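Local coordinates for SsfS6 (Streptomyces sp. SF2575, PDB 4FZR), which is of undescribed function but has a GT-B fold and belongs to the erythromycin biosynthesis protein CIII-like family, so is probably of the glycosyltransferase type, at residues N85-P90 with L97-R102. Numbering follows the deposited sequence.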
# COMPACT_ATOMS: atom_id res chain seq x y z
N ASN A 85 23.30 -20.15 -26.02
CA ASN A 85 23.76 -21.48 -25.63
C ASN A 85 23.28 -21.84 -24.23
O ASN A 85 23.34 -21.02 -23.31
CB ASN A 85 25.29 -21.55 -25.67
CG ASN A 85 25.85 -21.29 -27.05
OD1 ASN A 85 25.22 -21.58 -28.06
ND2 ASN A 85 27.06 -20.73 -27.10
N ARG A 86 22.82 -23.07 -24.07
CA ARG A 86 22.37 -23.54 -22.77
C ARG A 86 23.52 -23.50 -21.76
O ARG A 86 24.68 -23.68 -22.13
CB ARG A 86 21.82 -24.97 -22.87
CG ARG A 86 21.17 -25.46 -21.59
CD ARG A 86 19.78 -26.01 -21.85
NE ARG A 86 18.98 -26.10 -20.63
CZ ARG A 86 17.75 -26.62 -20.57
NH1 ARG A 86 17.18 -27.11 -21.66
NH2 ARG A 86 17.10 -26.65 -19.41
N THR A 87 23.18 -23.24 -20.51
CA THR A 87 24.17 -23.22 -19.43
C THR A 87 23.76 -24.19 -18.34
O THR A 87 22.61 -24.64 -18.30
CB THR A 87 24.31 -21.81 -18.82
OG1 THR A 87 23.12 -21.47 -18.11
CG2 THR A 87 24.57 -20.78 -19.90
N THR A 88 24.69 -24.51 -17.45
CA THR A 88 24.42 -25.46 -16.38
C THR A 88 24.89 -24.93 -15.03
O THR A 88 25.73 -24.03 -14.96
CB THR A 88 25.08 -26.84 -16.67
OG1 THR A 88 26.49 -26.69 -16.84
CG2 THR A 88 24.47 -27.48 -17.92
N MSE A 89 24.33 -25.49 -13.97
CA MSE A 89 24.67 -25.10 -12.60
C MSE A 89 26.05 -25.61 -12.19
O MSE A 89 26.27 -26.82 -12.14
CB MSE A 89 23.63 -25.66 -11.64
CG MSE A 89 22.25 -25.04 -11.76
SE MSE A 89 22.05 -23.47 -10.62
CE MSE A 89 22.37 -24.32 -8.89
N PRO A 90 26.98 -24.69 -11.88
CA PRO A 90 28.22 -25.12 -11.24
C PRO A 90 27.91 -25.72 -9.88
O PRO A 90 26.99 -25.24 -9.22
CB PRO A 90 29.01 -23.82 -11.08
CG PRO A 90 28.45 -22.90 -12.11
CD PRO A 90 27.00 -23.25 -12.21
N LEU A 97 27.98 -18.68 -7.82
CA LEU A 97 27.61 -17.30 -7.52
C LEU A 97 27.75 -16.42 -8.75
O LEU A 97 26.90 -15.56 -9.00
CB LEU A 97 28.49 -16.76 -6.39
CG LEU A 97 27.85 -16.68 -5.00
CD1 LEU A 97 27.13 -17.97 -4.66
CD2 LEU A 97 28.91 -16.35 -3.95
N GLU A 98 28.82 -16.62 -9.51
CA GLU A 98 29.05 -15.85 -10.72
C GLU A 98 28.02 -16.22 -11.79
O GLU A 98 27.55 -15.37 -12.54
CB GLU A 98 30.47 -16.07 -11.24
CG GLU A 98 31.55 -15.53 -10.30
CD GLU A 98 32.94 -16.05 -10.63
OE1 GLU A 98 33.07 -17.18 -11.14
OE2 GLU A 98 33.92 -15.31 -10.36
N HIS A 99 27.68 -17.51 -11.84
CA HIS A 99 26.66 -17.99 -12.75
C HIS A 99 25.35 -17.25 -12.51
O HIS A 99 24.74 -16.72 -13.45
CB HIS A 99 26.46 -19.50 -12.55
CG HIS A 99 25.40 -20.09 -13.41
ND1 HIS A 99 24.23 -20.61 -12.90
CD2 HIS A 99 25.34 -20.28 -14.75
CE1 HIS A 99 23.48 -21.07 -13.89
NE2 HIS A 99 24.13 -20.88 -15.03
N ILE A 100 24.93 -17.21 -11.25
CA ILE A 100 23.74 -16.46 -10.85
C ILE A 100 23.84 -15.00 -11.25
O ILE A 100 22.90 -14.43 -11.80
CB ILE A 100 23.55 -16.54 -9.32
CG1 ILE A 100 23.04 -17.93 -8.93
CG2 ILE A 100 22.57 -15.47 -8.85
CD1 ILE A 100 22.98 -18.16 -7.43
N GLY A 101 24.99 -14.39 -10.96
CA GLY A 101 25.22 -12.99 -11.27
C GLY A 101 25.01 -12.66 -12.74
O GLY A 101 24.42 -11.64 -13.08
N ARG A 102 25.50 -13.53 -13.62
CA ARG A 102 25.38 -13.31 -15.05
C ARG A 102 23.92 -13.42 -15.48
O ARG A 102 23.48 -12.73 -16.41
CB ARG A 102 26.26 -14.29 -15.83
CG ARG A 102 27.75 -14.11 -15.56
CD ARG A 102 28.61 -14.87 -16.56
NE ARG A 102 28.45 -16.31 -16.46
CZ ARG A 102 29.14 -17.09 -15.62
NH1 ARG A 102 30.03 -16.57 -14.79
NH2 ARG A 102 28.92 -18.40 -15.61
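The imidazole ring of H99 is met by P90 CD and the carbonyl oxygen of T88, both over the same face, and by T87 at its edge. P90 CD lies 4.1 Å from the centroid of the H99 ring and 26° off the ring normal, a CH-pi contact. The ring atom nearest P90 CD is H99 CG, at 3.7 Å. T88 O sits toward the rim of that face, 3.5 Å from H99 NE2. T87 OG1 lies near the ring plane and makes a hydrogen bond with H99 NE2, 3.3 Å long and nearly straight at 173°. Either atom could be the donor. The selenium of M89, a selenomethionine, approaches obliquely, 4.3 Å from H99 ND1; this residue is poorly ordered. The contact belongs to the N-terminal half of a GT-B fold, two Rossmann-like domains each built on a parallel sheet. Segment 85-90 is part of the loop between helices 74-78 and 93-122, and it folds back over the early turns of the second helix. H99 CG is anti to the backbone N (chi1 178°), which carries the ring out from the helix to the loop. H99 ND1 is buried here and has no hydrogen-bond partner. P90 further touches P95 and L96 on the same helix, and the backbone of T87 is hydrogen-bonded to S79. On another side of the helix, L97 and E98 rest on L159 of helix 158-167.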